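Local coordinates for SAG family member (Sag19) (Eimeria tenella, PDB 6ZZB), which is of unknown function but is a major surface antigen of the parasite, belonging to a family related to the CAP proteins, at residues A[47-52]-A[134-139]; A[125-130]-A[205-210]. One frame throughout, in Å; residues are numbered along the deposited sequence. Where two conformers were deposited one is given.

Contact 1: A[47-52]-A[134-139]; sequences DEKTED and TEFNCN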
loop_
_atom_site.group_PDB
_atom_site.type_symbol
_atom_site.label_atom_id
_atom_site.label_comp_id
_atom_site.label_asym_id
_atom_site.label_seq_id
_atom_site.Cartn_x
_atom_site.Cartn_y
_atom_site.Cartn_z
ATOM N N ASP A 47 6.567 12.534 -5.355
ATOM C CA ASP A 47 5.450 13.155 -6.106
ATOM C C ASP A 47 4.171 12.442 -5.696
ATOM O O ASP A 47 4.182 11.222 -5.478
ATOM C CB ASP A 47 5.623 13.043 -7.626
ATOM C CG ASP A 47 6.452 14.166 -8.219
ATOM O OD1 ASP A 47 7.022 14.948 -7.423
ATOM O OD2 ASP A 47 6.509 14.244 -9.460
ATOM N N GLU A 48 3.092 13.187 -5.667
ATOM C CA GLU A 48 1.738 12.631 -5.483
ATOM C C GLU A 48 1.378 11.825 -6.732
ATOM O O GLU A 48 1.714 12.215 -7.849
ATOM C CB GLU A 48 0.834 13.841 -5.240
ATOM C CG GLU A 48 -0.611 13.534 -5.017
ATOM C CD GLU A 48 -1.498 13.751 -6.228
ATOM O OE1 GLU A 48 -0.996 13.622 -7.360
ATOM O OE2 GLU A 48 -2.679 14.094 -6.019
ATOM N N LYS A 49 0.768 10.663 -6.529
ATOM C CA LYS A 49 0.457 9.710 -7.600
ATOM C C LYS A 49 -0.999 9.254 -7.553
ATOM O O LYS A 49 -1.352 8.317 -8.280
ATOM C CB LYS A 49 1.370 8.489 -7.513
ATOM C CG LYS A 49 2.847 8.739 -7.708
ATOM C CD LYS A 49 3.178 9.347 -9.037
ATOM C CE LYS A 49 4.664 9.237 -9.373
ATOM N NZ LYS A 49 4.988 9.945 -10.634
ATOM N N THR A 50 -1.873 9.879 -6.779
ATOM C CA THR A 50 -3.235 9.371 -6.600
ATOM C C THR A 50 -3.958 9.338 -7.937
ATOM O O THR A 50 -4.577 8.326 -8.280
ATOM C CB THR A 50 -4.018 10.181 -5.586
ATOM O OG1 THR A 50 -3.207 10.255 -4.394
ATOM C CG2 THR A 50 -5.384 9.587 -5.338
ATOM N N GLU A 51 -3.877 10.404 -8.719
ATOM C CA GLU A 51 -4.583 10.401 -10.023
ATOM C C GLU A 51 -3.969 9.374 -10.981
ATOM O O GLU A 51 -4.663 8.958 -11.919
ATOM C CB GLU A 51 -4.538 11.791 -10.657
ATOM C CG GLU A 51 -5.354 12.830 -9.930
ATOM C CD GLU A 51 -4.715 13.483 -8.730
ATOM O OE1 GLU A 51 -3.510 13.257 -8.494
ATOM O OE2 GLU A 51 -5.430 14.202 -8.026
ATOM N N ASP A 52 -2.696 9.052 -10.852
ATOM C CA ASP A 52 -2.049 8.058 -11.726
ATOM C C ASP A 52 -2.481 6.646 -11.343
ATOM O O ASP A 52 -2.317 5.742 -12.199
ATOM C CB ASP A 52 -0.533 8.181 -11.657
ATOM C CG ASP A 52 0.128 7.584 -12.879
ATOM O OD1 ASP A 52 -0.298 7.941 -14.004
ATOM O OD2 ASP A 52 0.989 6.689 -12.718
ATOM N N THR A 134 14.186 2.642 -13.241
ATOM C CA THR A 134 12.984 2.266 -14.029
ATOM C C THR A 134 11.989 3.427 -14.075
ATOM O O THR A 134 11.965 4.240 -13.128
ATOM C CB THR A 134 12.351 0.984 -13.490
ATOM O OG1 THR A 134 11.833 1.311 -12.202
ATOM C CG2 THR A 134 13.317 -0.177 -13.415
ATOM N N GLU A 135 11.165 3.483 -15.119
ATOM C CA GLU A 135 10.063 4.464 -15.255
ATOM C C GLU A 135 8.901 4.033 -14.343
ATOM O O GLU A 135 8.566 2.829 -14.355
ATOM C CB GLU A 135 9.605 4.571 -16.708
ATOM C CG GLU A 135 8.685 5.744 -16.957
ATOM C CD GLU A 135 8.135 5.804 -18.367
ATOM O OE1 GLU A 135 8.706 5.131 -19.252
ATOM O OE2 GLU A 135 7.132 6.515 -18.571
ATOM N N PHE A 136 8.314 4.979 -13.603
ATOM C CA PHE A 136 7.132 4.737 -12.728
ATOM C C PHE A 136 5.917 4.458 -13.605
ATOM O O PHE A 136 5.593 5.297 -14.467
ATOM C CB PHE A 136 6.823 5.945 -11.833
ATOM C CG PHE A 136 5.599 5.772 -10.975
ATOM C CD1 PHE A 136 5.667 5.027 -9.811
ATOM C CD2 PHE A 136 4.371 6.307 -11.315
ATOM C CE1 PHE A 136 4.561 4.815 -9.022
ATOM C CE2 PHE A 136 3.263 6.119 -10.523
ATOM C CZ PHE A 136 3.355 5.381 -9.360
ATOM N N ASN A 137 5.227 3.323 -13.394
ATOM C CA ASN A 137 3.987 2.961 -14.110
ATOM C C ASN A 137 3.019 2.401 -13.062
ATOM O O ASN A 137 3.206 1.242 -12.676
ATOM C CB ASN A 137 4.314 1.976 -15.230
ATOM C CG ASN A 137 3.116 1.491 -16.013
ATOM O OD1 ASN A 137 1.965 1.686 -15.627
ATOM N ND2 ASN A 137 3.399 0.896 -17.166
ATOM N N CYS A 138 2.116 3.215 -12.561
ATOM C CA CYS A 138 1.263 2.790 -11.415
ATOM C C CYS A 138 0.424 1.588 -11.853
ATOM O O CYS A 138 0.271 0.629 -11.074
ATOM C CB CYS A 138 0.329 3.852 -10.856
ATOM S SG CYS A 138 -0.144 3.346 -9.184
ATOM N N ASN A 139 -0.131 1.603 -13.063
ATOM C CA ASN A 139 -0.935 0.480 -13.601
ATOM C C ASN A 139 -0.144 -0.814 -13.550
ATOM O O ASN A 139 -0.672 -1.824 -12.996
ATOM C CB ASN A 139 -1.343 0.722 -15.047
ATOM C CG ASN A 139 -2.439 1.747 -15.094
ATOM O OD1 ASN A 139 -2.845 2.246 -14.052
ATOM N ND2 ASN A 139 -2.909 2.063 -16.282
HETATM O O HOH W 1 -4.493 4.029 -12.783
HETATM O O HOH W 2 -0.751 4.489 -14.316
#
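Lys49 and Phe136 run past each other in opposite directions, the aliphatic chain of the lysine lying over one face of the ring. Its CB is 4.1 Å from Phe136 CZ, the far end of the aromatic side chain. A bend at chi2 (-59°) turns the lysine along the ring: CG stays near CZ, CD reaches Phe136 CE2 at 3.6 Å, and CE settles 3.5 Å from Phe136 CD2. This last methylene makes the CH-pi contact, 3.8 Å from CE to the Phe136 centroid and 22° off the ring normal. The ammonium NZ has passed beyond the rim and stays above the ring plane, 3.8 Å from Phe136 CD2. The opposite face receives the backbone N of Cys138, also offset towards the rim. Asp52 comes to the ring edge instead, placing OD2 3.2 Å from Phe136 CE2 near the ring plane, its carboxylate turned 42° from that plane; the same oxygen touches Cys138 CB. Two waters complete the junction, both donating to Asp52 O: one also donates to Asn139 OD1, less certainly because that residue has two conformers, the other accepts from Asn139 N. Asn137 N-caps helix 138-155 through a bond from Ala140 N to its OD1, and the Cys138-Cys53 disulfide ties that helix to helix 50-61. Direct polar bonding between 47-52 and 134-139 is absent; methylenes cover one pi face, a carboxylate oxygen meets the probably slightly positive C-H rim, and water carries the hydrogen bonding between the two helix starts at this surface.

Contact 2: A[125-130]-A[205-210]; sequences GLVIPF and VLFCYF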
loop_
_atom_site.group_PDB
_atom_site.type_symbol
_atom_site.label_atom_id
_atom_site.label_comp_id
_atom_site.label_asym_id
_atom_site.label_seq_id
_atom_site.Cartn_x
_atom_site.Cartn_y
_atom_site.Cartn_z
ATOM N N GLY A 125 -0.610 0.513 4.633
ATOM C CA GLY A 125 -1.005 0.848 3.281
ATOM C C GLY A 125 -0.372 -0.086 2.300
ATOM O O GLY A 125 0.244 -1.101 2.690
ATOM N N LEU A 126 -0.541 0.216 1.028
ATOM C CA LEU A 126 0.136 -0.476 -0.087
ATOM C C LEU A 126 1.563 0.036 -0.195
ATOM O O LEU A 126 1.795 1.251 -0.152
ATOM C CB LEU A 126 -0.661 -0.278 -1.374
ATOM C CG LEU A 126 -0.019 -0.765 -2.668
ATOM C CD1 LEU A 126 -1.102 -1.196 -3.646
ATOM C CD2 LEU A 126 0.898 0.311 -3.253
ATOM N N VAL A 127 2.500 -0.894 -0.327
ATOM C CA VAL A 127 3.934 -0.572 -0.449
ATOM C C VAL A 127 4.488 -1.319 -1.643
ATOM O O VAL A 127 4.443 -2.556 -1.638
ATOM C CB VAL A 127 4.695 -0.936 0.829
ATOM C CG1 VAL A 127 6.166 -0.608 0.727
ATOM C CG2 VAL A 127 4.074 -0.276 2.029
ATOM N N ILE A 128 5.076 -0.620 -2.605
ATOM C CA ILE A 128 5.743 -1.278 -3.753
ATOM C C ILE A 128 7.077 -0.602 -4.011
ATOM O O ILE A 128 7.120 0.521 -4.516
ATOM C CB ILE A 128 4.878 -1.266 -5.017
ATOM C CG1 ILE A 128 3.515 -1.902 -4.795
ATOM C CG2 ILE A 128 5.636 -1.929 -6.148
ATOM C CD1 ILE A 128 2.569 -1.792 -5.970
ATOM N N PRO A 129 8.195 -1.269 -3.696
ATOM C CA PRO A 129 9.497 -0.780 -4.143
ATOM C C PRO A 129 9.666 -1.037 -5.640
ATOM O O PRO A 129 9.084 -1.978 -6.165
ATOM C CB PRO A 129 10.492 -1.612 -3.338
ATOM C CG PRO A 129 9.677 -2.298 -2.264
ATOM C CD PRO A 129 8.300 -2.478 -2.871
ATOM N N PHE A 130 10.398 -0.155 -6.313
ATOM C CA PHE A 130 10.716 -0.342 -7.753
ATOM C C PHE A 130 12.105 0.220 -7.985
ATOM O O PHE A 130 12.566 1.096 -7.275
ATOM C CB PHE A 130 9.623 0.243 -8.644
ATOM C CG PHE A 130 9.351 1.715 -8.472
ATOM C CD1 PHE A 130 8.537 2.169 -7.439
ATOM C CD2 PHE A 130 9.850 2.653 -9.371
ATOM C CE1 PHE A 130 8.253 3.523 -7.294
ATOM C CE2 PHE A 130 9.566 3.999 -9.234
ATOM C CZ PHE A 130 8.784 4.445 -8.185
ATOM N N VAL A 205 10.163 4.008 -3.803
ATOM C CA VAL A 205 8.997 3.394 -3.115
ATOM C C VAL A 205 7.714 4.111 -3.535
ATOM O O VAL A 205 7.643 5.342 -3.437
ATOM C CB VAL A 205 9.142 3.433 -1.588
ATOM C CG1 VAL A 205 7.929 2.867 -0.871
ATOM C CG2 VAL A 205 10.385 2.646 -1.172
ATOM N N LEU A 206 6.706 3.335 -3.910
ATOM C CA LEU A 206 5.297 3.759 -4.007
ATOM C C LEU A 206 4.605 3.386 -2.720
ATOM O O LEU A 206 4.660 2.202 -2.315
ATOM C CB LEU A 206 4.645 3.069 -5.197
ATOM C CG LEU A 206 3.125 3.203 -5.296
ATOM C CD1 LEU A 206 2.702 4.634 -5.537
ATOM C CD2 LEU A 206 2.608 2.323 -6.407
ATOM N N PHE A 207 3.924 4.345 -2.117
ATOM C CA PHE A 207 3.102 4.125 -0.918
ATOM C C PHE A 207 1.717 4.657 -1.189
ATOM O O PHE A 207 1.591 5.818 -1.593
ATOM C CB PHE A 207 3.706 4.820 0.291
ATOM C CG PHE A 207 2.917 4.625 1.552
ATOM C CD1 PHE A 207 2.935 3.385 2.163
ATOM C CD2 PHE A 207 2.169 5.644 2.126
ATOM C CE1 PHE A 207 2.206 3.172 3.326
ATOM C CE2 PHE A 207 1.413 5.396 3.263
ATOM C CZ PHE A 207 1.457 4.177 3.857
ATOM N N CYS A 208 0.701 3.861 -0.918
ATOM C CA CYS A 208 -0.699 4.325 -0.957
ATOM C C CYS A 208 -1.319 4.122 0.414
ATOM O O CYS A 208 -1.347 2.988 0.925
ATOM C CB CYS A 208 -1.508 3.581 -1.996
ATOM S SG CYS A 208 -0.994 3.763 -3.713
ATOM N N TYR A 209 -1.848 5.196 0.979
ATOM C CA TYR A 209 -2.529 5.182 2.274
ATOM C C TYR A 209 -4.028 5.126 2.038
ATOM O O TYR A 209 -4.564 5.994 1.329
ATOM C CB TYR A 209 -2.187 6.419 3.111
ATOM C CG TYR A 209 -2.753 6.307 4.495
ATOM C CD1 TYR A 209 -2.117 5.518 5.424
ATOM C CD2 TYR A 209 -3.932 6.912 4.884
ATOM C CE1 TYR A 209 -2.635 5.303 6.678
ATOM C CE2 TYR A 209 -4.439 6.751 6.150
ATOM C CZ TYR A 209 -3.776 5.962 7.068
ATOM O OH TYR A 209 -4.244 5.794 8.332
ATOM N N PHE A 210 -4.677 4.130 2.623
ATOM C CA PHE A 210 -6.130 3.931 2.530
ATOM C C PHE A 210 -6.785 4.385 3.830
ATOM O O PHE A 210 -6.331 4.039 4.907
ATOM C CB PHE A 210 -6.439 2.461 2.266
ATOM C CG PHE A 210 -5.902 1.964 0.949
ATOM C CD1 PHE A 210 -4.560 1.605 0.807
ATOM C CD2 PHE A 210 -6.715 1.854 -0.167
ATOM C CE1 PHE A 210 -4.056 1.170 -0.399
ATOM C CE2 PHE A 210 -6.210 1.396 -1.377
ATOM C CZ PHE A 210 -4.883 1.053 -1.500
#
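With CG trans to the backbone N in both Leu126 (chi1 172°) and Leu206, the two isobutyl groups cross diagonally and meet at Leu126 CD2 and Leu206 CD2, 4.1 Å apart. They belong to two antiparallel strands at the heart of an alpha-beta-alpha sandwich, consistent with a CAP-type fold. Leu126 faces Cys208 and Ile128 faces Leu206 in hydrogen-bonded pairs, each with two reciprocal N-H to O bonds; between them Val127 and Phe207 form a non-hydrogen-bonded pair, as do Pro129 and Val205. Leu126, Ile128, Leu206 and Cys208 make one face of the sheet. There Leu126 CD2 also rests 4.0 Å from Cys208 SG, whose disulfide to Cys193 reaches the adjoining strand 190-196, while the Ile128 and Leu206 side chains lie next to each other, pointing the same way, and meet at Ile128 CD1 and Leu206 CD2. Helices 138-155 and 175-183 pack against this surface. At its end Phe210 turns its ring edge to Leu126, with CE1 3.8 Å from Leu126 CB. Val127 and Phe207 project to the other face, where helix 97-105 covers Phe207 and Val205. Val127 CG2 lies at the edge of the Phe207 ring, 3.8 Å from CD1. Leu126 O takes the N-H of Cys208 and also a CA-H of Phe207, at 3.2 Å from that CA; Gly125 CA approaches Cys208 O at the same 3.2 Å, but with a more bent C-H geometry. At the Pro129 end the Phe130 ring presents its edge to Leu206 N, the donor to Ile128 O, with CE1 3.7 Å from that nitrogen.

Overall arrangement
The centres of the two contacts lie about 11 Å apart, contact 2 in the core and contact 1 nearer the surface. Their segments alternate along the chain, in the order 47-52, 125-130, 134-139, 205-210, and a short connection carries strand 126-131 into helix 138-155. Both reach the same mixed sheet: strand 46-48 pairs with 190-196, which pairs with 203-211, the partner of 126-131. The contacts also touch directly, Phe136 CD1 lying 3.6 Å from Phe130 CZ and Cys138 SG 4.0 Å from Leu206 CD2. The buried strand pair thus packs directly against the disulfide-linked helix starts, joining distant parts of the sequence in one compact domain.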